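ABC transporter (PDB 4G68) probably serves as the extracellular solute-binding component of an ABC transporter, capturing xylan-derived sugars for uptake by a thermophilic bacterium. Local coordinates at residues D180-F185 with V246-F251; Q100-G105 with W392-S397; K57-Q62 with K340-Q345. All blocks are in the same frame, centred on the assembly; numbering follows the deposited sequence.

The three contacts are spread over a chain whose family fold is that of a two-lobed, periplasmic-type binding protein. Contact 1 (180-185 with 246-251) and contact 3 (57-62 with 340-345) lie on opposite sides of the chain's centre, their own centres 43 Å apart. Contact 2 (100-105 with 392-397) is the most central, 31 Å from contact 1 and 24 Å from contact 3 between centres; nearest atoms are about 16 Å and about 8 Å away. It probably joins the two lobes near the ligand-binding cleft, whereas the other two appear to pack within a lobe each. Contacts 2 and 3 interleave along the sequence, and the 180-251 stretch falls between the paired segments of both.

Contact 1 (D180-F185 with V246-F251); sequences DAIKTF and VNAGAF
Ile182 and Lys183, on one flank of helix 175-187, face the turn that ends helix 233-248. The backbones come close: Ile182 CA is 5.6 Å from Ala250 CA, and Lys183 CA is 5.8 Å from Ala248 CA. The small residues of the turn, Ala248, Gly249 and Ala250, are consistent with this close approach. Gly249 takes a positive phi of 87° and closes the helix with a Schellman motif; the chain turns there, and Ala248 and Ala250 both meet Ile182. This is a helix side packed on a helix C-terminus, probably within one lobe of the solute-binding fold. With chi1 of Ile182 at -69°, CG1 lies beside the backbone N and CG2 opposite it; this CG2 methyl presses into the turn, 3.4 Å from Ala250 N and 3.7 Å from Ala248 CB. At the end of the other branch, Ile182 CD1 meets Ala250 CB at 3.9 Å. Lys183 adds only the aliphatic base of its chain, with CG 4.3 Å from Ala248 CB. No hydrogen bond crosses the contact. The same Ala250 CB that meets Ile182 CD1 also sits over the centre of the Phe251 ring, which stacks in turn with Phe255.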
loop_
_atom_site.group_PDB
_atom_site.type_symbol
_atom_site.label_atom_id
_atom_site.label_comp_id
_atom_site.label_asym_id
_atom_site.label_seq_id
_atom_site.Cartn_x
_atom_site.Cartn_y
_atom_site.Cartn_z
ATOM N N ASP C 180 8.657 17.888 17.077
ATOM C CA ASP C 180 9.684 17.974 18.117
ATOM C C ASP C 180 10.617 16.736 18.192
ATOM O O ASP C 180 11.857 16.892 18.307
ATOM C CB ASP C 180 9.094 18.278 19.505
ATOM C CG ASP C 180 10.185 18.420 20.555
ATOM O OD1 ASP C 180 11.163 19.199 20.279
ATOM O OD2 ASP C 180 10.117 17.736 21.609
ATOM N N ALA C 181 10.025 15.529 18.131
ATOM C CA ALA C 181 10.804 14.290 18.035
ATOM C C ALA C 181 11.769 14.358 16.857
ATOM O O ALA C 181 12.944 14.010 16.994
ATOM C CB ALA C 181 9.904 13.058 17.903
ATOM N N ILE C 182 11.278 14.789 15.705
ATOM C CA ILE C 182 12.117 14.884 14.502
ATOM C C ILE C 182 13.236 15.873 14.831
ATOM O O ILE C 182 14.410 15.573 14.623
ATOM C CB ILE C 182 11.312 15.412 13.271
ATOM C CG1 ILE C 182 10.262 14.359 12.798
ATOM C CG2 ILE C 182 12.245 15.969 12.169
ATOM C CD1 ILE C 182 9.228 14.944 11.867
ATOM N N LYS C 183 12.870 17.050 15.369
ATOM C CA LYS C 183 13.937 18.012 15.752
ATOM C C LYS C 183 14.967 17.440 16.746
ATOM O O LYS C 183 16.182 17.718 16.591
ATOM C CB LYS C 183 13.316 19.242 16.333
ATOM C CG LYS C 183 12.816 20.164 15.252
ATOM C CD LYS C 183 11.974 21.261 15.846
ATOM C CE LYS C 183 11.537 22.204 14.753
ATOM N NZ LYS C 183 10.596 23.260 15.298
ATOM N N THR C 184 14.468 16.697 17.758
ATOM C CA THR C 184 15.316 16.077 18.797
ATOM C C THR C 184 16.271 15.072 18.185
ATOM O O THR C 184 17.483 15.193 18.365
ATOM C CB THR C 184 14.483 15.474 19.979
ATOM O OG1 THR C 184 13.617 16.501 20.520
ATOM C CG2 THR C 184 15.386 14.937 21.119
ATOM N N PHE C 185 15.751 14.121 17.398
ATOM C CA PHE C 185 16.627 13.142 16.742
ATOM C C PHE C 185 17.674 13.755 15.847
ATOM O O PHE C 185 18.830 13.333 15.833
ATOM C CB PHE C 185 15.828 12.113 15.930
ATOM C CG PHE C 185 15.167 11.069 16.790
ATOM C CD1 PHE C 185 15.946 10.189 17.581
ATOM C CD2 PHE C 185 13.770 10.938 16.807
ATOM C CE1 PHE C 185 15.339 9.212 18.370
ATOM C CE2 PHE C 185 13.169 9.950 17.595
ATOM C CZ PHE C 185 13.949 9.093 18.374
ATOM N N VAL C 246 9.946 18.393 6.248
ATOM C CA VAL C 246 11.173 18.567 5.430
ATOM C C VAL C 246 12.142 19.537 6.133
ATOM O O VAL C 246 13.308 19.166 6.451
ATOM C CB VAL C 246 10.890 19.029 3.960
ATOM C CG1 VAL C 246 12.187 19.231 3.207
ATOM C CG2 VAL C 246 10.043 18.003 3.188
ATOM N N ASN C 247 11.627 20.738 6.416
ATOM C CA ASN C 247 12.324 21.799 7.085
ATOM C C ASN C 247 12.810 21.492 8.506
ATOM O O ASN C 247 13.819 22.063 8.926
ATOM C CB ASN C 247 11.458 23.062 7.141
ATOM C CG ASN C 247 11.079 23.576 5.771
ATOM O OD1 ASN C 247 11.793 23.370 4.796
ATOM N ND2 ASN C 247 9.928 24.229 5.692
ATOM N N ALA C 248 12.069 20.642 9.235
ATOM C CA ALA C 248 12.473 20.130 10.554
ATOM C C ALA C 248 13.607 19.160 10.412
ATOM O O ALA C 248 14.257 18.891 11.396
ATOM C CB ALA C 248 11.324 19.450 11.244
ATOM N N GLY C 249 13.811 18.637 9.192
ATOM C CA GLY C 249 14.932 17.736 8.856
ATOM C C GLY C 249 14.555 16.283 9.153
ATOM O O GLY C 249 15.390 15.489 9.613
ATOM N N ALA C 250 13.285 15.946 8.916
ATOM C CA ALA C 250 12.862 14.536 8.957
ATOM C C ALA C 250 13.671 13.576 8.056
ATOM O O ALA C 250 13.814 12.411 8.396
ATOM C CB ALA C 250 11.382 14.425 8.662
ATOM N N PHE C 251 14.211 14.050 6.924
ATOM C CA PHE C 251 14.761 13.136 5.899
ATOM C C PHE C 251 16.247 13.316 5.660
ATOM O O PHE C 251 16.749 14.437 5.715
ATOM C CB PHE C 251 13.933 13.185 4.580
ATOM C CG PHE C 251 12.411 13.174 4.832
ATOM C CD1 PHE C 251 11.747 11.987 5.251
ATOM C CD2 PHE C 251 11.639 14.362 4.696
ATOM C CE1 PHE C 251 10.385 12.013 5.551
ATOM C CE2 PHE C 251 10.285 14.371 4.978
ATOM C CZ PHE C 251 9.648 13.215 5.400
#

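Contact 2 (Q100-G105 with W392-S397); sequences QTWAGG and WDIYLS
Trp102 and Ile394 meet where the end of strand 98-102 and the loop after it pack against helix 392-395 and the residues that follow, with no conventional hydrogen bond. Its place near the centre of the chain, joining a strand of the central sheet to a helix surrounded by others, is consistent with a junction between the two lobes of a binding protein. At one end the Trp102 and Ile394 side chains cross at about a right angle, and Ile394 CD1 comes within 3.7 Å of Trp102 CD1, obliquely to the indole. With chi1 of the isoleucine at -69°, Ile394 CG2 lies anti to the backbone N, on the side of the loop, 3.5 Å from Ala103 O. Beyond this the meeting is mostly between backbones. Gly105 CA points a hydrogen at Tyr395 O over 3.3 Å, with 158° at the hydrogen, a nearly straight CA-H...O contact. A beta carbon on Gly105 would clash with Tyr395 O and with Ile394 O, so the approach depends on the missing side chain. Farther on, Ser397 CB rests 3.2 Å from Gly105 O. Around the contact, Ala103 pairs through its backbone with Val320 of strand 317-325. Trp102 and Ile394 both touch Gln153 of strand 144-160, while Tyr395 and Leu396 lean on Leu224 of helix 217-224.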
loop_
_atom_site.group_PDB
_atom_site.type_symbol
_atom_site.label_atom_id
_atom_site.label_comp_id
_atom_site.label_asym_id
_atom_site.label_seq_id
_atom_site.Cartn_x
_atom_site.Cartn_y
_atom_site.Cartn_z
ATOM N N GLN C 100 -1.564 -9.959 -10.735
ATOM C CA GLN C 100 -1.759 -9.171 -9.523
ATOM C C GLN C 100 -2.135 -7.747 -9.896
ATOM O O GLN C 100 -1.663 -7.241 -10.908
ATOM C CB GLN C 100 -0.448 -9.152 -8.724
ATOM C CG GLN C 100 -0.486 -8.333 -7.412
ATOM C CD GLN C 100 0.793 -8.522 -6.555
ATOM O OE1 GLN C 100 1.725 -9.181 -6.981
ATOM N NE2 GLN C 100 0.837 -7.910 -5.360
ATOM N N THR C 101 -3.020 -7.113 -9.130
ATOM C CA THR C 101 -3.352 -5.701 -9.420
ATOM C C THR C 101 -3.735 -4.963 -8.118
ATOM O O THR C 101 -3.704 -5.572 -7.015
ATOM C CB THR C 101 -4.463 -5.593 -10.471
ATOM O OG1 THR C 101 -4.450 -4.299 -11.087
ATOM C CG2 THR C 101 -5.826 -5.878 -9.831
ATOM N N TRP C 102 -4.007 -3.665 -8.272
ATOM C CA TRP C 102 -4.593 -2.820 -7.245
ATOM C C TRP C 102 -5.985 -2.535 -7.661
ATOM O O TRP C 102 -6.248 -2.017 -8.741
ATOM C CB TRP C 102 -3.823 -1.518 -7.043
ATOM C CG TRP C 102 -2.430 -1.790 -6.522
ATOM C CD1 TRP C 102 -2.034 -1.914 -5.207
ATOM C CD2 TRP C 102 -1.229 -2.014 -7.318
ATOM N NE1 TRP C 102 -0.701 -2.206 -5.123
ATOM C CE2 TRP C 102 -0.147 -2.259 -6.367
ATOM C CE3 TRP C 102 -0.949 -2.026 -8.680
ATOM C CZ2 TRP C 102 1.168 -2.497 -6.784
ATOM C CZ3 TRP C 102 0.368 -2.237 -9.100
ATOM C CH2 TRP C 102 1.405 -2.482 -8.176
ATOM N N ALA C 103 -6.905 -2.937 -6.814
ATOM C CA ALA C 103 -8.325 -2.816 -7.124
ATOM C C ALA C 103 -8.754 -1.373 -6.982
ATOM O O ALA C 103 -8.063 -0.577 -6.322
ATOM C CB ALA C 103 -9.131 -3.684 -6.187
ATOM N N GLY C 104 -9.914 -1.063 -7.568
ATOM C CA GLY C 104 -10.427 0.295 -7.584
ATOM C C GLY C 104 -9.952 1.042 -8.820
ATOM O O GLY C 104 -9.903 0.466 -9.922
ATOM N N GLY C 105 -9.664 2.334 -8.628
ATOM C CA GLY C 105 -9.142 3.255 -9.685
ATOM C C GLY C 105 -8.031 2.810 -10.622
ATOM O O GLY C 105 -8.132 3.050 -11.842
ATOM N N TRP C 392 -3.823 7.769 -2.962
ATOM C CA TRP C 392 -4.445 8.504 -4.120
ATOM C C TRP C 392 -3.986 8.030 -5.487
ATOM O O TRP C 392 -4.702 8.150 -6.501
ATOM C CB TRP C 392 -4.177 9.997 -3.930
ATOM C CG TRP C 392 -4.859 10.624 -2.698
ATOM C CD1 TRP C 392 -5.310 10.003 -1.529
ATOM C CD2 TRP C 392 -5.088 12.051 -2.494
ATOM N NE1 TRP C 392 -5.849 10.926 -0.650
ATOM C CE2 TRP C 392 -5.723 12.190 -1.173
ATOM C CE3 TRP C 392 -4.851 13.202 -3.273
ATOM C CZ2 TRP C 392 -6.108 13.428 -0.674
ATOM C CZ3 TRP C 392 -5.201 14.425 -2.740
ATOM C CH2 TRP C 392 -5.818 14.536 -1.460
ATOM N N ASP C 393 -2.773 7.483 -5.570
ATOM C CA ASP C 393 -2.271 6.917 -6.797
ATOM C C ASP C 393 -2.936 5.576 -7.189
ATOM O O ASP C 393 -2.884 5.206 -8.383
ATOM C CB ASP C 393 -0.723 6.792 -6.866
ATOM C CG ASP C 393 -0.114 5.723 -5.886
ATOM O OD1 ASP C 393 -0.862 5.256 -4.983
ATOM O OD2 ASP C 393 1.156 5.408 -5.981
ATOM N N ILE C 394 -3.496 4.859 -6.200
ATOM C CA ILE C 394 -4.378 3.684 -6.448
ATOM C C ILE C 394 -5.808 4.120 -6.678
ATOM O O ILE C 394 -6.569 3.343 -7.281
ATOM C CB ILE C 394 -4.482 2.745 -5.236
ATOM C CG1 ILE C 394 -3.177 2.018 -4.975
ATOM C CG2 ILE C 394 -5.654 1.738 -5.378
ATOM C CD1 ILE C 394 -3.239 1.186 -3.703
ATOM N N TYR C 395 -6.228 5.266 -6.102
ATOM C CA TYR C 395 -7.662 5.714 -6.186
ATOM C C TYR C 395 -7.884 6.493 -7.515
ATOM O O TYR C 395 -8.846 6.262 -8.246
ATOM C CB TYR C 395 -8.111 6.548 -4.945
ATOM C CG TYR C 395 -9.621 6.812 -4.799
ATOM C CD1 TYR C 395 -10.403 6.018 -3.936
ATOM C CD2 TYR C 395 -10.264 7.827 -5.527
ATOM C CE1 TYR C 395 -11.784 6.222 -3.791
ATOM C CE2 TYR C 395 -11.646 8.050 -5.408
ATOM C CZ TYR C 395 -12.394 7.263 -4.516
ATOM O OH TYR C 395 -13.765 7.482 -4.370
ATOM N N LEU C 396 -6.989 7.425 -7.816
ATOM C CA LEU C 396 -6.960 8.078 -9.104
ATOM C C LEU C 396 -6.310 7.119 -10.068
ATOM O O LEU C 396 -5.709 6.139 -9.634
ATOM C CB LEU C 396 -6.126 9.359 -8.985
ATOM C CG LEU C 396 -6.605 10.344 -7.918
ATOM C CD1 LEU C 396 -5.570 11.434 -7.645
ATOM C CD2 LEU C 396 -7.943 11.004 -8.309
ATOM N N SER C 397 -6.420 7.381 -11.372
ATOM C CA SER C 397 -5.683 6.559 -12.352
ATOM C C SER C 397 -5.006 7.457 -13.362
ATOM O O SER C 397 -5.279 8.659 -13.404
ATOM C CB SER C 397 -6.593 5.564 -13.080
ATOM O OG SER C 397 -7.801 6.191 -13.484
#

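Contact 3 (K57-Q62 with K340-Q345); sequences KEIIDQ and KYLAKQ
The Tyr341 ring has Ile59 O in its plane at one edge, and one face carries Gln345 CG, 3.7 Å above the plane and displaced toward the rim. It belongs to a roughly antiparallel helix pair, in which helix 57-62 and helix 340-345 run at 143° with axes 10.7 Å apart. The pair packs on the sheet: Ile60 and Leu342 both touch Phe43 of strand 40-45. With Tyr341 CG anti to the backbone N (chi1 163°), the ring reaches across to the neighbouring helix, where the aliphatic part of Gln62 passes beside its OH. On the same helix Ile59 CG2 lies against two partners, Tyr341 CE2 at 3.6 Å and Gln345 CB at 3.5 Å. A phenylalanine in place of Tyr341 would probably leave Ile59 O without its side-chain donor and the ring less firmly fixed. Nearer the sheet, Ile60 CD1 and Leu342 CD2 touch at 3.9 Å. The one hydrogen bond between the two segments runs from Tyr341 OH to Ile59 O over 3.2 Å, at a C=O...donor angle of 133° and with the hydroxyl tilted from the carbonyl plane.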
loop_
_atom_site.group_PDB
_atom_site.type_symbol
_atom_site.label_atom_id
_atom_site.label_comp_id
_atom_site.label_asym_id
_atom_site.label_seq_id
_atom_site.Cartn_x
_atom_site.Cartn_y
_atom_site.Cartn_z
ATOM N N LYS C 57 6.905 -18.938 -4.873
ATOM C CA LYS C 57 7.385 -20.073 -5.683
ATOM C C LYS C 57 6.859 -21.404 -5.157
ATOM O O LYS C 57 6.434 -22.276 -5.952
ATOM C CB LYS C 57 8.924 -20.112 -5.775
ATOM C CG LYS C 57 9.444 -21.132 -6.792
ATOM C CD LYS C 57 8.987 -20.739 -8.191
ATOM C CE LYS C 57 8.982 -21.875 -9.206
ATOM N NZ LYS C 57 10.069 -22.892 -9.050
ATOM N N GLU C 58 6.903 -21.554 -3.825
ATOM C CA GLU C 58 6.458 -22.759 -3.135
ATOM C C GLU C 58 4.959 -22.988 -3.363
ATOM O O GLU C 58 4.547 -24.082 -3.708
ATOM C CB GLU C 58 6.758 -22.672 -1.629
ATOM C CG GLU C 58 8.259 -22.629 -1.301
ATOM C CD GLU C 58 8.561 -22.542 0.196
ATOM O OE1 GLU C 58 7.662 -22.205 1.006
ATOM O OE2 GLU C 58 9.715 -22.814 0.577
ATOM N N ILE C 59 4.160 -21.951 -3.147
ATOM C CA ILE C 59 2.746 -21.976 -3.440
ATOM C C ILE C 59 2.482 -22.449 -4.871
ATOM O O ILE C 59 1.682 -23.364 -5.063
ATOM C CB ILE C 59 2.071 -20.598 -3.244
ATOM C CG1 ILE C 59 2.082 -20.189 -1.773
ATOM C CG2 ILE C 59 0.630 -20.678 -3.724
ATOM C CD1 ILE C 59 1.783 -18.723 -1.539
ATOM N N ILE C 60 3.135 -21.835 -5.856
ATOM C CA ILE C 60 3.054 -22.284 -7.262
ATOM C C ILE C 60 3.415 -23.770 -7.360
ATOM O O ILE C 60 2.676 -24.545 -7.983
ATOM C CB ILE C 60 4.009 -21.509 -8.224
ATOM C CG1 ILE C 60 3.894 -19.966 -8.168
ATOM C CG2 ILE C 60 3.917 -22.047 -9.651
ATOM C CD1 ILE C 60 2.550 -19.335 -8.340
ATOM N N ASP C 61 4.532 -24.163 -6.745
ATOM C CA ASP C 61 4.990 -25.568 -6.830
ATOM C C ASP C 61 3.919 -26.548 -6.297
ATOM O O ASP C 61 3.623 -27.586 -6.937
ATOM C CB ASP C 61 6.355 -25.773 -6.149
ATOM C CG ASP C 61 7.486 -25.009 -6.838
ATOM O OD1 ASP C 61 7.295 -24.388 -7.925
ATOM O OD2 ASP C 61 8.582 -25.014 -6.261
ATOM N N GLN C 62 3.308 -26.217 -5.155
ATOM C CA GLN C 62 2.278 -27.097 -4.635
ATOM C C GLN C 62 1.073 -27.180 -5.590
ATOM O O GLN C 62 0.481 -28.254 -5.771
ATOM C CB GLN C 62 1.825 -26.699 -3.240
ATOM C CG GLN C 62 0.979 -27.810 -2.632
ATOM C CD GLN C 62 0.439 -27.501 -1.252
ATOM O OE1 GLN C 62 1.195 -27.149 -0.320
ATOM N NE2 GLN C 62 -0.891 -27.657 -1.106
ATOM N N LYS C 340 -8.431 -18.227 -7.690
ATOM C CA LYS C 340 -9.025 -18.510 -6.361
ATOM C C LYS C 340 -8.084 -19.146 -5.345
ATOM O O LYS C 340 -8.046 -18.731 -4.157
ATOM C CB LYS C 340 -10.224 -19.407 -6.506
ATOM C CG LYS C 340 -11.439 -18.671 -6.976
ATOM C CD LYS C 340 -12.648 -19.591 -6.950
ATOM C CE LYS C 340 -13.520 -19.423 -8.161
ATOM N NZ LYS C 340 -14.775 -20.223 -8.032
ATOM N N TYR C 341 -7.345 -20.146 -5.797
ATOM C CA TYR C 341 -6.313 -20.820 -4.958
ATOM C C TYR C 341 -5.139 -19.865 -4.664
ATOM O O TYR C 341 -4.748 -19.684 -3.547
ATOM C CB TYR C 341 -5.824 -22.137 -5.620
ATOM C CG TYR C 341 -4.523 -22.688 -5.073
ATOM C CD1 TYR C 341 -4.538 -23.712 -4.116
ATOM C CD2 TYR C 341 -3.272 -22.218 -5.541
ATOM C CE1 TYR C 341 -3.357 -24.256 -3.614
ATOM C CE2 TYR C 341 -2.087 -22.732 -5.024
ATOM C CZ TYR C 341 -2.137 -23.756 -4.073
ATOM O OH TYR C 341 -0.984 -24.326 -3.542
ATOM N N LEU C 342 -4.600 -19.245 -5.681
ATOM C CA LEU C 342 -3.466 -18.344 -5.478
ATOM C C LEU C 342 -3.788 -17.199 -4.509
ATOM O O LEU C 342 -2.946 -16.851 -3.662
ATOM C CB LEU C 342 -3.099 -17.745 -6.811
ATOM C CG LEU C 342 -2.434 -18.721 -7.774
ATOM C CD1 LEU C 342 -2.213 -17.964 -9.079
ATOM C CD2 LEU C 342 -1.107 -19.238 -7.130
ATOM N N ALA C 343 -4.987 -16.625 -4.635
ATOM C CA ALA C 343 -5.429 -15.530 -3.770
ATOM C C ALA C 343 -5.467 -15.929 -2.296
ATOM O O ALA C 343 -4.829 -15.264 -1.463
ATOM C CB ALA C 343 -6.778 -15.014 -4.218
ATOM N N LYS C 344 -6.180 -17.025 -1.992
ATOM C CA LYS C 344 -6.186 -17.576 -0.632
ATOM C C LYS C 344 -4.774 -17.833 -0.090
ATOM O O LYS C 344 -4.473 -17.472 1.041
ATOM C CB LYS C 344 -7.048 -18.864 -0.546
ATOM C CG LYS C 344 -6.875 -19.656 0.752
ATOM C CD LYS C 344 -7.408 -18.941 2.004
ATOM C CE LYS C 344 -7.086 -19.708 3.297
ATOM N NZ LYS C 344 -7.677 -19.018 4.499
ATOM N N GLN C 345 -3.917 -18.472 -0.883
ATOM C CA GLN C 345 -2.537 -18.739 -0.439
ATOM C C GLN C 345 -1.695 -17.493 -0.174
ATOM O O GLN C 345 -0.908 -17.489 0.780
ATOM C CB GLN C 345 -1.798 -19.686 -1.398
ATOM C CG GLN C 345 -2.463 -21.067 -1.549
ATOM C CD GLN C 345 -2.586 -21.818 -0.232
ATOM O OE1 GLN C 345 -1.600 -22.095 0.445
ATOM N NE2 GLN C 345 -3.805 -22.133 0.141
#